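Pesticidal crystal protein CRY4AA (Bacillus thuringiensis, PDB 2C9K) kills mosquito larvae by binding to midgut epithelial cells and promoting their colloid-osmotic lysis, as a pore-forming toxin of the delta endotoxin family. Local coordinates at residues 36-41 with 45-50; 248-253 with 568-573; 295-300 with 326-331. All coordinates share one frame; numbering follows the deposited sequence.

Contact 1: 36-41 with 45-50; sequences VLFPAQ and NTWSDF
The turn between helix 29-37 and helix 46-58, in the N-terminal helical domain, is closed by a side-chain hydrogen bond from a hydroxyl and by an aromatic pair. Thr-46, the first residue of the second helix, gives its hydroxyl to the last carbonyl of the first: OG1 lies 3.2 Å from Leu-37 O. The donor stands above the carbonyl plane, with a C=O...OG1 angle of 109°. CB of Thr-46 leaves the backbone toward 36-41, and OG1, beside the backbone N and anti to the carbonyl carbon (chi1 -59°), faces Leu-37 O. Pro-39 CD packs 3.8 Å from Thr-46 OG1. Where the chain leaves helical geometry at Phe-38, the indole of Trp-47 turns its edge toward the Phe-38 ring. The pair is an offset edge-to-face stack, with the planes at 78° and the ring of Phe-38 5.9 Å from the six-membered ring of Trp-47, centroid to centroid. Trp-47 CZ2 makes the touch, 4.0 Å from Phe-38 CZ. On the same indole, CH2 lies 3.8 Å from Leu-37 CD2. Phe-78 meets the ring of Phe-38. Helix 140-164 touches Leu-37 and Trp-47 through Gln-145, and helix 64-74 packs on Trp-47 through Asn-71 and Leu-74.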
ATOM      1  N   VAL A  36       8.821   1.392 -18.757  1.00 30.59           N
ATOM      2  CA  VAL A  36       8.191   0.358 -17.947  1.00 30.65           C
ATOM      3  C   VAL A  36       6.797  -0.015 -18.460  1.00 30.25           C
ATOM      4  O   VAL A  36       6.389  -1.180 -18.383  1.00 29.76           O
ATOM      5  CB  VAL A  36       8.076   0.815 -16.473  1.00 31.19           C
ATOM      6  CG1 VAL A  36       7.264  -0.189 -15.676  1.00 32.09           C
ATOM      7  CG2 VAL A  36       9.462   0.971 -15.868  1.00 31.00           C
ATOM      8  N   LEU A  37       6.079   0.971 -18.987  1.00 29.01           N
ATOM      9  CA  LEU A  37       4.730   0.757 -19.503  1.00 28.87           C
ATOM     10  C   LEU A  37       4.662   0.548 -21.024  1.00 29.50           C
ATOM     11  O   LEU A  37       3.625   0.136 -21.557  1.00 30.07           O
ATOM     12  CB  LEU A  37       3.834   1.935 -19.105  1.00 27.00           C
ATOM     13  CG  LEU A  37       3.606   2.122 -17.605  1.00 25.09           C
ATOM     14  CD1 LEU A  37       2.930   3.448 -17.355  1.00 24.95           C
ATOM     15  CD2 LEU A  37       2.765   0.980 -17.075  1.00 24.72           C
ATOM     16  N   PHE A  38       5.760   0.838 -21.719  0.50 28.61           N
ATOM     17  CA  PHE A  38       5.805   0.671 -23.166  0.50 27.49           C
ATOM     18  C   PHE A  38       7.178   0.211 -23.650  0.50 29.65           C
ATOM     19  O   PHE A  38       7.887   0.962 -24.317  0.50 29.60           O
ATOM     20  CB  PHE A  38       5.452   1.980 -23.867  0.50 24.09           C
ATOM     21  CG  PHE A  38       4.213   2.641 -23.342  1.00 21.39           C
ATOM     22  CD1 PHE A  38       4.293   3.591 -22.331  1.00 18.89           C
ATOM     23  CD2 PHE A  38       2.962   2.326 -23.871  1.00 20.68           C
ATOM     24  CE1 PHE A  38       3.153   4.221 -21.854  1.00 18.41           C
ATOM     25  CE2 PHE A  38       1.806   2.953 -23.403  1.00 18.41           C
ATOM     26  CZ  PHE A  38       1.900   3.902 -22.394  1.00 17.76           C
ATOM     27  N   PRO A  39       7.572  -1.027 -23.315  1.00 31.88           N
ATOM     28  CA  PRO A  39       8.869  -1.585 -23.722  1.00 34.31           C
ATOM     29  C   PRO A  39       8.979  -1.876 -25.231  1.00 35.84           C
ATOM     30  O   PRO A  39      10.078  -1.947 -25.785  1.00 35.59           O
ATOM     31  CB  PRO A  39       8.985  -2.845 -22.862  1.00 34.24           C
ATOM     32  CG  PRO A  39       7.563  -3.262 -22.688  1.00 33.58           C
ATOM     33  CD  PRO A  39       6.868  -1.953 -22.409  1.00 32.69           C
ATOM     34  N   ALA A  40       7.833  -2.040 -25.884  1.00 37.23           N
ATOM     35  CA  ALA A  40       7.786  -2.296 -27.319  1.00 39.32           C
ATOM     36  C   ALA A  40       6.943  -1.196 -27.965  1.00 41.91           C
ATOM     37  O   ALA A  40       6.151  -1.451 -28.874  1.00 42.58           O
ATOM     38  CB  ALA A  40       7.170  -3.660 -27.594  1.00 37.99           C
ATOM     39  N   GLN A  41       7.112   0.025 -27.465  1.00 43.74           N
ATOM     40  CA  GLN A  41       6.399   1.197 -27.967  1.00 46.26           C
ATOM     41  C   GLN A  41       4.884   1.031 -28.004  1.00 47.89           C
ATOM     42  O   GLN A  41       4.300   0.417 -27.110  1.00 48.53           O
ATOM     43  CB  GLN A  41       6.926   1.570 -29.354  1.00 46.36           C
ATOM     44  CG  GLN A  41       8.391   1.961 -29.342  1.00 46.55           C
ATOM     45  CD  GLN A  41       9.280   0.824 -28.884  1.00 47.43           C
ATOM     46  OE1 GLN A  41       9.404  -0.192 -29.567  1.00 46.90           O
ATOM     47  NE2 GLN A  41       9.894   0.983 -27.716  1.00 47.21           N
ATOM     48  N   ASN A  45       2.441  -5.296 -24.943  1.00 47.02           N
ATOM     49  CA  ASN A  45       1.384  -6.169 -24.442  1.00 46.63           C
ATOM     50  C   ASN A  45       1.210  -5.985 -22.940  1.00 44.87           C
ATOM     51  O   ASN A  45       0.714  -6.872 -22.248  1.00 43.02           O
ATOM     52  CB  ASN A  45       1.712  -7.627 -24.746  1.00 48.15           C
ATOM     53  CG  ASN A  45       1.879  -7.882 -26.224  1.00 49.41           C
ATOM     54  OD1 ASN A  45       0.986  -7.594 -27.023  1.00 49.51           O
ATOM     55  ND2 ASN A  45       3.029  -8.426 -26.600  1.00 50.34           N
ATOM     56  N   THR A  46       1.619  -4.818 -22.451  1.00 43.92           N
ATOM     57  CA  THR A  46       1.524  -4.499 -21.036  1.00 43.58           C
ATOM     58  C   THR A  46       0.082  -4.584 -20.530  1.00 42.81           C
ATOM     59  O   THR A  46      -0.188  -5.260 -19.533  1.00 43.09           O
ATOM     60  CB  THR A  46       2.097  -3.086 -20.751  1.00 44.30           C
ATOM     61  OG1 THR A  46       3.465  -3.032 -21.174  1.00 44.21           O
ATOM     62  CG2 THR A  46       2.043  -2.771 -19.263  1.00 44.93           C
ATOM     63  N   TRP A  47      -0.837  -3.914 -21.223  1.00 40.90           N
ATOM     64  CA  TRP A  47      -2.247  -3.919 -20.840  1.00 39.24           C
ATOM     65  C   TRP A  47      -2.866  -5.313 -20.958  1.00 39.15           C
ATOM     66  O   TRP A  47      -3.737  -5.683 -20.171  1.00 39.20           O
ATOM     67  CB  TRP A  47      -3.021  -2.921 -21.702  1.00 37.19           C
ATOM     68  CG  TRP A  47      -2.318  -1.613 -21.814  1.00 35.76           C
ATOM     69  CD1 TRP A  47      -2.047  -0.934 -22.957  1.00 35.28           C
ATOM     70  CD2 TRP A  47      -1.726  -0.860 -20.750  1.00 36.33           C
ATOM     71  NE1 TRP A  47      -1.313   0.193 -22.680  1.00 34.77           N
ATOM     72  CE2 TRP A  47      -1.103   0.264 -21.331  1.00 35.00           C
ATOM     73  CE3 TRP A  47      -1.659  -1.027 -19.358  1.00 37.54           C
ATOM     74  CZ2 TRP A  47      -0.419   1.221 -20.573  1.00 34.54           C
ATOM     75  CZ3 TRP A  47      -0.977  -0.072 -18.600  1.00 34.71           C
ATOM     76  CH2 TRP A  47      -0.366   1.036 -19.214  1.00 35.33           C
ATOM     77  N   SER A  48      -2.425  -6.089 -21.943  1.00 38.92           N
ATOM     78  CA  SER A  48      -2.938  -7.444 -22.103  1.00 38.27           C
ATOM     79  C   SER A  48      -2.514  -8.225 -20.872  1.00 38.64           C
ATOM     80  O   SER A  48      -3.336  -8.869 -20.226  1.00 40.22           O
ATOM     81  CB  SER A  48      -2.357  -8.108 -23.347  1.00 37.33           C
ATOM     82  OG  SER A  48      -2.830  -7.476 -24.516  1.00 39.26           O
ATOM     83  N   ASP A  49      -1.225  -8.158 -20.547  1.00 37.89           N
ATOM     84  CA  ASP A  49      -0.710  -8.855 -19.380  1.00 36.45           C
ATOM     85  C   ASP A  49      -1.470  -8.429 -18.131  1.00 36.01           C
ATOM     86  O   ASP A  49      -1.832  -9.266 -17.302  1.00 36.93           O
ATOM     87  CB  ASP A  49       0.775  -8.573 -19.199  1.00 36.51           C
ATOM     88  CG  ASP A  49       1.604  -9.102 -20.342  1.00 38.34           C
ATOM     89  OD1 ASP A  49       1.209 -10.130 -20.933  1.00 39.47           O
ATOM     90  OD2 ASP A  49       2.657  -8.503 -20.644  1.00 39.52           O
ATOM     91  N   PHE A  50      -1.715  -7.129 -17.994  1.00 33.42           N
ATOM     92  CA  PHE A  50      -2.443  -6.637 -16.833  1.00 31.69           C
ATOM     93  C   PHE A  50      -3.850  -7.226 -16.805  1.00 31.21           C
ATOM     94  O   PHE A  50      -4.313  -7.690 -15.769  1.00 30.86           O
ATOM     95  CB  PHE A  50      -2.525  -5.101 -16.841  1.00 30.77           C
ATOM     96  CG  PHE A  50      -1.238  -4.407 -16.457  1.00 28.91           C
ATOM     97  CD1 PHE A  50      -1.233  -3.042 -16.189  1.00 27.15           C
ATOM     98  CD2 PHE A  50      -0.032  -5.107 -16.391  1.00 28.86           C
ATOM     99  CE1 PHE A  50      -0.054  -2.379 -15.861  1.00 27.40           C
ATOM    100  CE2 PHE A  50       1.158  -4.458 -16.066  1.00 28.31           C
ATOM    101  CZ  PHE A  50       1.148  -3.089 -15.801  1.00 28.64           C
TER

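Contact 2: 248-253 with 568-573; sequences VGKYPI and FQYLEF
The ring of Tyr-570 has the aliphatic chain of Lys-250 on one face and the hydroxyl of Tyr-251 at its edge. In return, Tyr-570 OH lies at the edge of the Tyr-251 ring, near its plane. Lys-250 CD sits over the ring centre, 3.4 Å from the Tyr-570 centroid and 9° off the ring normal. This is a CH-pi contact. The lysine chain is bent at chi2 (-96°), chi3 (80°) and chi4. The first two bends lay CD and CE over the ring, with CE 3.9 Å from Tyr-570 CG, and NZ then turns off it. NZ is 5.2 Å from the Tyr-570 centroid, so any cation-pi attraction is weak at most. Tyr-251 crosses Tyr-570 at about a right angle. Its OH lies in the plane of the Tyr-570 ring, 3.2 Å from CE2, and its CZ is 3.9 Å from the same CE2. Tyr-251 OH and Tyr-570 OH are 2.9 Å apart and can share a hydrogen bond. The contact ties the loop between helix 222-240 and strand 255-256 to the C-terminal domain, where strand 569-572 pairs antiparallel with strand 517-527. Arg-522 of that strand makes a cation-pi contact with Tyr-251 and bonds to the carbonyl of Lys-250. Tyr-251 OH is also hydrogen-bonded to Glu-606 OE1, and Arg-524 NE forms a weak bond with Tyr-570 OH. The contact is thus mixed: hydrocarbon covers a ring face, while the phenol oxygens join a polar network whose nearby carboxylate and guanidinium groups would probably polarise them.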
ATOM      1  N   VAL A 248      -1.174  20.223  -6.352  1.00 26.05           N
ATOM      2  CA  VAL A 248      -0.217  21.307  -6.230  1.00 23.69           C
ATOM      3  C   VAL A 248      -0.639  22.334  -5.190  1.00 23.83           C
ATOM      4  O   VAL A 248       0.194  23.031  -4.614  1.00 25.14           O
ATOM      5  CB  VAL A 248      -0.040  22.011  -7.573  1.00 21.84           C
ATOM      6  CG1 VAL A 248       0.873  23.210  -7.408  1.00 19.77           C
ATOM      7  CG2 VAL A 248       0.503  21.029  -8.588  1.00 19.39           C
ATOM      8  N   GLY A 249      -1.937  22.446  -4.958  1.00 23.79           N
ATOM      9  CA  GLY A 249      -2.403  23.399  -3.972  1.00 23.02           C
ATOM     10  C   GLY A 249      -1.974  22.965  -2.587  1.00 22.70           C
ATOM     11  O   GLY A 249      -1.334  23.727  -1.868  1.00 22.63           O
ATOM     12  N   LYS A 250      -2.320  21.730  -2.232  0.50 21.68           N
ATOM     13  CA  LYS A 250      -2.000  21.148  -0.935  0.50 21.67           C
ATOM     14  C   LYS A 250      -0.513  20.910  -0.688  0.50 21.99           C
ATOM     15  O   LYS A 250      -0.018  21.172   0.404  0.50 20.56           O
ATOM     16  CB  LYS A 250      -2.740  19.826  -0.778  0.50 23.46           C
ATOM     17  CG  LYS A 250      -4.257  19.935  -0.784  1.00 26.57           C
ATOM     18  CD  LYS A 250      -4.815  19.987   0.628  1.00 27.97           C
ATOM     19  CE  LYS A 250      -4.718  21.370   1.251  1.00 29.63           C
ATOM     20  NZ  LYS A 250      -5.831  22.265   0.805  1.00 32.15           N
ATOM     21  N   TYR A 251       0.192  20.398  -1.693  1.00 23.71           N
ATOM     22  CA  TYR A 251       1.626  20.115  -1.561  1.00 25.03           C
ATOM     23  C   TYR A 251       2.488  20.880  -2.578  1.00 26.89           C
ATOM     24  O   TYR A 251       2.949  20.320  -3.576  1.00 27.90           O
ATOM     25  CB  TYR A 251       1.870  18.607  -1.685  1.00 24.65           C
ATOM     26  CG  TYR A 251       1.004  17.778  -0.750  1.00 26.04           C
ATOM     27  CD1 TYR A 251      -0.303  17.444  -1.090  1.00 25.09           C
ATOM     28  CD2 TYR A 251       1.479  17.371   0.498  1.00 26.36           C
ATOM     29  CE1 TYR A 251      -1.112  16.731  -0.213  1.00 26.25           C
ATOM     30  CE2 TYR A 251       0.673  16.654   1.384  1.00 25.79           C
ATOM     31  CZ  TYR A 251      -0.619  16.340   1.022  1.00 26.79           C
ATOM     32  OH  TYR A 251      -1.422  15.633   1.892  1.00 28.53           O
ATOM     33  N   PRO A 252       2.740  22.174  -2.307  1.00 27.31           N
ATOM     34  CA  PRO A 252       3.517  23.125  -3.104  1.00 28.20           C
ATOM     35  C   PRO A 252       4.969  22.769  -3.380  1.00 30.97           C
ATOM     36  O   PRO A 252       5.447  22.869  -4.514  1.00 31.42           O
ATOM     37  CB  PRO A 252       3.438  24.402  -2.281  1.00 27.45           C
ATOM     38  CG  PRO A 252       2.207  24.240  -1.499  1.00 27.21           C
ATOM     39  CD  PRO A 252       2.283  22.823  -1.073  1.00 26.17           C
ATOM     40  N   ILE A 253       5.671  22.357  -2.332  1.00 33.09           N
ATOM     41  CA  ILE A 253       7.090  22.056  -2.441  1.00 34.36           C
ATOM     42  C   ILE A 253       7.547  20.593  -2.433  1.00 34.38           C
ATOM     43  O   ILE A 253       8.743  20.333  -2.318  1.00 37.30           O
ATOM     44  CB  ILE A 253       7.846  22.800  -1.327  1.00 35.11           C
ATOM     45  CG1 ILE A 253       7.508  22.180   0.033  1.00 36.01           C
ATOM     46  CG2 ILE A 253       7.426  24.267  -1.318  1.00 34.33           C
ATOM     47  CD1 ILE A 253       8.217  22.824   1.201  1.00 37.64           C
ATOM     48  N   PHE A 568     -12.355  13.560   3.204  1.00 26.42           N
ATOM     49  CA  PHE A 568     -11.190  13.897   4.011  1.00 25.62           C
ATOM     50  C   PHE A 568     -10.768  15.322   3.698  1.00 26.89           C
ATOM     51  O   PHE A 568     -10.706  15.715   2.534  1.00 26.74           O
ATOM     52  CB  PHE A 568     -10.031  12.937   3.739  1.00 24.39           C
ATOM     53  CG  PHE A 568     -10.271  11.542   4.256  1.00 25.46           C
ATOM     54  CD1 PHE A 568     -11.002  10.623   3.510  1.00 24.17           C
ATOM     55  CD2 PHE A 568      -9.803  11.165   5.511  1.00 25.68           C
ATOM     56  CE1 PHE A 568     -11.265   9.356   4.003  1.00 24.02           C
ATOM     57  CE2 PHE A 568     -10.062   9.900   6.017  1.00 25.30           C
ATOM     58  CZ  PHE A 568     -10.797   8.991   5.260  1.00 26.74           C
ATOM     59  N   GLN A 569     -10.498  16.101   4.741  1.00 28.67           N
ATOM     60  CA  GLN A 569     -10.083  17.488   4.571  1.00 29.83           C
ATOM     61  C   GLN A 569      -8.824  17.823   5.361  1.00 30.75           C
ATOM     62  O   GLN A 569      -8.289  16.975   6.084  1.00 32.16           O
ATOM     63  CB  GLN A 569     -11.231  18.420   4.953  1.00 31.05           C
ATOM     64  CG  GLN A 569     -12.384  18.357   3.959  1.00 34.10           C
ATOM     65  CD  GLN A 569     -11.956  18.758   2.551  1.00 37.45           C
ATOM     66  OE1 GLN A 569     -12.661  18.488   1.574  1.00 38.46           O
ATOM     67  NE2 GLN A 569     -10.798  19.419   2.444  1.00 38.10           N
ATOM     68  N   TYR A 570      -8.349  19.058   5.226  1.00 29.61           N
ATOM     69  CA  TYR A 570      -7.127  19.466   5.903  1.00 29.09           C
ATOM     70  C   TYR A 570      -7.242  20.645   6.851  1.00 29.83           C
ATOM     71  O   TYR A 570      -7.720  21.713   6.474  1.00 30.37           O
ATOM     72  CB  TYR A 570      -6.050  19.815   4.876  1.00 29.06           C
ATOM     73  CG  TYR A 570      -5.598  18.686   3.977  1.00 28.22           C
ATOM     74  CD1 TYR A 570      -6.468  18.109   3.050  1.00 26.47           C
ATOM     75  CD2 TYR A 570      -4.273  18.235   4.011  1.00 27.73           C
ATOM     76  CE1 TYR A 570      -6.031  17.114   2.175  1.00 26.15           C
ATOM     77  CE2 TYR A 570      -3.825  17.243   3.141  1.00 27.22           C
ATOM     78  CZ  TYR A 570      -4.710  16.691   2.225  1.00 26.07           C
ATOM     79  OH  TYR A 570      -4.268  15.726   1.362  1.00 24.43           O
ATOM     80  N   LEU A 571      -6.782  20.449   8.082  1.00 30.97           N
ATOM     81  CA  LEU A 571      -6.771  21.522   9.073  1.00 32.53           C
ATOM     82  C   LEU A 571      -5.347  21.650   9.578  1.00 34.11           C
ATOM     83  O   LEU A 571      -4.620  20.659   9.661  1.00 35.08           O
ATOM     84  CB  LEU A 571      -7.725  21.240  10.238  1.00 31.71           C
ATOM     85  CG  LEU A 571      -9.138  21.774   9.997  1.00 30.89           C
ATOM     86  CD1 LEU A 571     -10.028  21.496  11.201  1.00 30.37           C
ATOM     87  CD2 LEU A 571      -9.051  23.267   9.714  1.00 29.28           C
ATOM     88  N   GLU A 572      -4.958  22.875   9.914  1.00 34.82           N
ATOM     89  CA  GLU A 572      -3.608  23.166  10.370  1.00 35.52           C
ATOM     90  C   GLU A 572      -3.639  23.942  11.679  1.00 35.61           C
ATOM     91  O   GLU A 572      -4.461  24.839  11.854  1.00 36.97           O
ATOM     92  CB  GLU A 572      -2.913  23.996   9.296  1.00 38.07           C
ATOM     93  CG  GLU A 572      -1.436  24.190   9.463  1.00 43.16           C
ATOM     94  CD  GLU A 572      -0.843  24.962   8.299  1.00 46.23           C
ATOM     95  OE1 GLU A 572      -1.049  24.548   7.134  1.00 47.19           O
ATOM     96  OE2 GLU A 572      -0.167  25.984   8.548  1.00 50.02           O
ATOM     97  N   PHE A 573      -2.754  23.597  12.605  1.00 34.83           N
ATOM     98  CA  PHE A 573      -2.703  24.303  13.871  1.00 33.10           C
ATOM     99  C   PHE A 573      -2.054  25.660  13.626  1.00 34.28           C
ATOM    100  O   PHE A 573      -1.204  25.797  12.748  1.00 34.01           O
ATOM    101  CB  PHE A 573      -1.887  23.523  14.890  1.00 31.29           C
ATOM    102  CG  PHE A 573      -2.469  22.193  15.243  1.00 29.44           C
ATOM    103  CD1 PHE A 573      -2.024  21.040  14.618  1.00 29.60           C
ATOM    104  CD2 PHE A 573      -3.440  22.089  16.229  1.00 28.77           C
ATOM    105  CE1 PHE A 573      -2.534  19.797  14.971  1.00 30.53           C
ATOM    106  CE2 PHE A 573      -3.959  20.852  16.592  1.00 29.08           C
ATOM    107  CZ  PHE A 573      -3.505  19.701  15.963  1.00 30.13           C
TER

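Contact 3: 295-300 with 326-331; sequences WLDSLN and NISQKS
In Asp-297, CG stands beside the backbone N and opposite the carbonyl carbon (chi1 -78°), which carries the carboxylate across to Ser-328. In Ser-328 the hydroxyl lies opposite its own N (chi1 -179°), and OG reaches the acid. Ser-328 OG donates a hydrogen bond to Asp-297 OD2, at 2.6 Å. It meets the anti side of that oxygen, 23° out of the carboxylate plane. Ser-328 CB follows behind, 3.3 Å from the same Asp-297 OD2. Asp-297 is on strand 294-303, and Ser-328 comes just before strand 329-335. Strand 313-322 runs between strand 294-303 and the outermost strand 329-335 in a four-stranded antiparallel sheet of the middle domain. Asp-297 and Ser-298 form a classic beta bulge opposite Met-319 of the intervening strand. The bond from Ser-328 to Asp-297 reaches across strand 313-322, and the side chain of Ser-328 also touches Met-319. His-321 ND1, from the same central strand, makes a second hydrogen bond to Asp-297 OD2.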
ATOM      1  N   TRP A 295       6.581  -3.556  13.517  1.00 22.60           N
ATOM      2  CA  TRP A 295       7.818  -4.036  12.920  1.00 22.91           C
ATOM      3  C   TRP A 295       8.134  -5.419  13.500  1.00 23.59           C
ATOM      4  O   TRP A 295       8.018  -5.644  14.702  1.00 24.52           O
ATOM      5  CB  TRP A 295       8.952  -3.061  13.203  1.00 20.75           C
ATOM      6  CG  TRP A 295       8.661  -1.692  12.731  1.00 20.21           C
ATOM      7  CD1 TRP A 295       8.071  -0.680  13.439  1.00 21.42           C
ATOM      8  CD2 TRP A 295       8.945  -1.164  11.441  1.00 20.02           C
ATOM      9  NE1 TRP A 295       7.980   0.453  12.664  1.00 19.54           N
ATOM     10  CE2 TRP A 295       8.511   0.181  11.432  1.00 19.66           C
ATOM     11  CE3 TRP A 295       9.526  -1.694  10.287  1.00 19.29           C
ATOM     12  CZ2 TRP A 295       8.643   1.000  10.313  1.00 19.49           C
ATOM     13  CZ3 TRP A 295       9.655  -0.878   9.178  1.00 22.74           C
ATOM     14  CH2 TRP A 295       9.216   0.456   9.199  1.00 20.14           C
ATOM     15  N   LEU A 296       8.531  -6.342  12.638  1.00 24.37           N
ATOM     16  CA  LEU A 296       8.819  -7.705  13.056  1.00 26.57           C
ATOM     17  C   LEU A 296      10.153  -7.865  13.761  1.00 28.15           C
ATOM     18  O   LEU A 296      11.195  -7.809  13.116  1.00 29.59           O
ATOM     19  CB  LEU A 296       8.790  -8.621  11.832  1.00 27.46           C
ATOM     20  CG  LEU A 296       8.899 -10.121  12.089  1.00 28.88           C
ATOM     21  CD1 LEU A 296       7.727 -10.570  12.980  1.00 28.44           C
ATOM     22  CD2 LEU A 296       8.893 -10.864  10.755  1.00 27.41           C
ATOM     23  N   ASP A 297      10.128  -8.082  15.075  1.00 29.82           N
ATOM     24  CA  ASP A 297      11.367  -8.279  15.842  1.00 30.60           C
ATOM     25  C   ASP A 297      11.995  -9.649  15.586  1.00 31.23           C
ATOM     26  O   ASP A 297      13.193  -9.749  15.306  1.00 30.30           O
ATOM     27  CB  ASP A 297      11.118  -8.141  17.345  1.00 31.47           C
ATOM     28  CG  ASP A 297      11.012  -6.711  17.779  1.00 32.44           C
ATOM     29  OD1 ASP A 297      11.713  -5.881  17.171  1.00 38.19           O
ATOM     30  OD2 ASP A 297      10.252  -6.412  18.724  1.00 30.70           O
ATOM     31  N   SER A 298      11.185 -10.703  15.691  1.00 31.04           N
ATOM     32  CA  SER A 298      11.687 -12.056  15.467  1.00 31.37           C
ATOM     33  C   SER A 298      10.601 -13.086  15.162  1.00 31.09           C
ATOM     34  O   SER A 298       9.432 -12.894  15.492  1.00 31.54           O
ATOM     35  CB  SER A 298      12.487 -12.521  16.689  1.00 31.46           C
ATOM     36  OG  SER A 298      11.678 -12.538  17.856  1.00 31.54           O
ATOM     37  N   LEU A 299      11.015 -14.178  14.524  1.00 30.31           N
ATOM     38  CA  LEU A 299      10.138 -15.293  14.179  1.00 29.17           C
ATOM     39  C   LEU A 299      10.532 -16.463  15.087  1.00 29.81           C
ATOM     40  O   LEU A 299      11.694 -16.839  15.163  1.00 28.44           O
ATOM     41  CB  LEU A 299      10.327 -15.660  12.709  1.00 27.81           C
ATOM     42  CG  LEU A 299       9.252 -15.182  11.731  1.00 28.01           C
ATOM     43  CD1 LEU A 299       8.625 -13.896  12.220  1.00 27.41           C
ATOM     44  CD2 LEU A 299       9.872 -15.009  10.351  1.00 27.90           C
ATOM     45  N   ASN A 300       9.560 -17.036  15.778  1.00 32.01           N
ATOM     46  CA  ASN A 300       9.841 -18.122  16.708  1.00 34.23           C
ATOM     47  C   ASN A 300       9.060 -19.393  16.391  1.00 35.74           C
ATOM     48  O   ASN A 300       7.869 -19.480  16.675  1.00 36.94           O
ATOM     49  CB  ASN A 300       9.515 -17.641  18.120  1.00 34.70           C
ATOM     50  CG  ASN A 300      10.148 -16.294  18.429  1.00 36.03           C
ATOM     51  OD1 ASN A 300      11.308 -16.216  18.833  1.00 35.76           O
ATOM     52  ND2 ASN A 300       9.393 -15.222  18.216  1.00 36.47           N
ATOM     53  N   ASN A 326      10.057   0.893  22.704  1.00 34.14           N
ATOM     54  CA  ASN A 326      11.064  -0.024  23.228  1.00 36.99           C
ATOM     55  C   ASN A 326      10.491  -1.256  23.906  1.00 36.77           C
ATOM     56  O   ASN A 326      11.193  -1.941  24.648  1.00 36.61           O
ATOM     57  CB  ASN A 326      11.988   0.704  24.207  1.00 40.12           C
ATOM     58  CG  ASN A 326      11.261   1.181  25.447  1.00 42.61           C
ATOM     59  OD1 ASN A 326      11.860   1.787  26.333  1.00 46.07           O
ATOM     60  ND2 ASN A 326       9.960   0.912  25.515  1.00 43.65           N
ATOM     61  N   ILE A 327       9.215  -1.522  23.664  1.00 36.38           N
ATOM     62  CA  ILE A 327       8.560  -2.691  24.237  1.00 35.91           C
ATOM     63  C   ILE A 327       8.246  -3.608  23.068  1.00 34.96           C
ATOM     64  O   ILE A 327       7.654  -3.179  22.082  1.00 36.24           O
ATOM     65  CB  ILE A 327       7.240  -2.317  24.951  1.00 37.22           C
ATOM     66  CG1 ILE A 327       7.516  -1.292  26.052  1.00 38.30           C
ATOM     67  CG2 ILE A 327       6.597  -3.563  25.550  1.00 35.47           C
ATOM     68  CD1 ILE A 327       6.259  -0.633  26.600  1.00 42.06           C
ATOM     69  N   SER A 328       8.654  -4.864  23.174  1.00 33.77           N
ATOM     70  CA  SER A 328       8.420  -5.826  22.112  1.00 33.00           C
ATOM     71  C   SER A 328       7.230  -6.700  22.476  1.00 32.50           C
ATOM     72  O   SER A 328       7.291  -7.443  23.446  1.00 34.92           O
ATOM     73  CB  SER A 328       9.667  -6.685  21.924  1.00 33.47           C
ATOM     74  OG  SER A 328       9.489  -7.624  20.885  1.00 38.10           O
ATOM     75  N   GLN A 329       6.149  -6.600  21.705  1.00 31.39           N
ATOM     76  CA  GLN A 329       4.935  -7.380  21.954  1.00 29.41           C
ATOM     77  C   GLN A 329       5.061  -8.771  21.349  1.00 28.05           C
ATOM     78  O   GLN A 329       5.838  -8.988  20.419  1.00 29.14           O
ATOM     79  CB  GLN A 329       3.708  -6.675  21.351  1.00 30.18           C
ATOM     80  CG  GLN A 329       3.472  -5.248  21.834  1.00 30.21           C
ATOM     81  CD  GLN A 329       2.428  -4.510  21.000  1.00 31.89           C
ATOM     82  OE1 GLN A 329       2.696  -3.431  20.456  1.00 32.29           O
ATOM     83  NE2 GLN A 329       1.239  -5.088  20.893  1.00 29.16           N
ATOM     84  N   LYS A 330       4.292  -9.714  21.876  0.50 26.06           N
ATOM     85  CA  LYS A 330       4.330 -11.081  21.382  0.50 24.52           C
ATOM     86  C   LYS A 330       2.969 -11.458  20.808  0.50 24.29           C
ATOM     87  O   LYS A 330       1.933 -11.041  21.314  0.50 22.17           O
ATOM     88  CB  LYS A 330       4.702 -12.027  22.522  0.50 24.28           C
ATOM     89  CG  LYS A 330       4.774 -13.487  22.137  1.00 23.70           C
ATOM     90  CD  LYS A 330       4.836 -14.347  23.383  1.00 24.15           C
ATOM     91  CE  LYS A 330       4.888 -15.828  23.052  1.00 25.57           C
ATOM     92  NZ  LYS A 330       4.933 -16.665  24.289  1.00 25.61           N
ATOM     93  N   SER A 331       2.974 -12.250  19.745  1.00 25.38           N
ATOM     94  CA  SER A 331       1.722 -12.656  19.119  1.00 28.44           C
ATOM     95  C   SER A 331       1.198 -13.932  19.748  1.00 30.55           C
ATOM     96  O   SER A 331       1.743 -14.417  20.746  1.00 31.78           O
ATOM     97  CB  SER A 331       1.928 -12.908  17.628  1.00 28.15           C
ATOM     98  OG  SER A 331       2.635 -14.115  17.445  1.00 26.31           O
TER

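From the N terminus, contact 1 comes first. It closes a short turn, with three residues between its segments, and joins two successive helices of the N-terminal domain. Contact 2 opens after the last long helix of that domain and closes more than 300 residues later. It ties the loop leading out of the helical domain to a strand of the C-terminal domain. Contact 3 is nested inside this large loop. In the middle domain it joins one strand to the start of another in the same sheet, across the strand between them. Contact 1 is in series with both others, and no contacts cross. The centres of contacts 1 and 3 are about 41 Å apart, on opposite sides of the chain's centre.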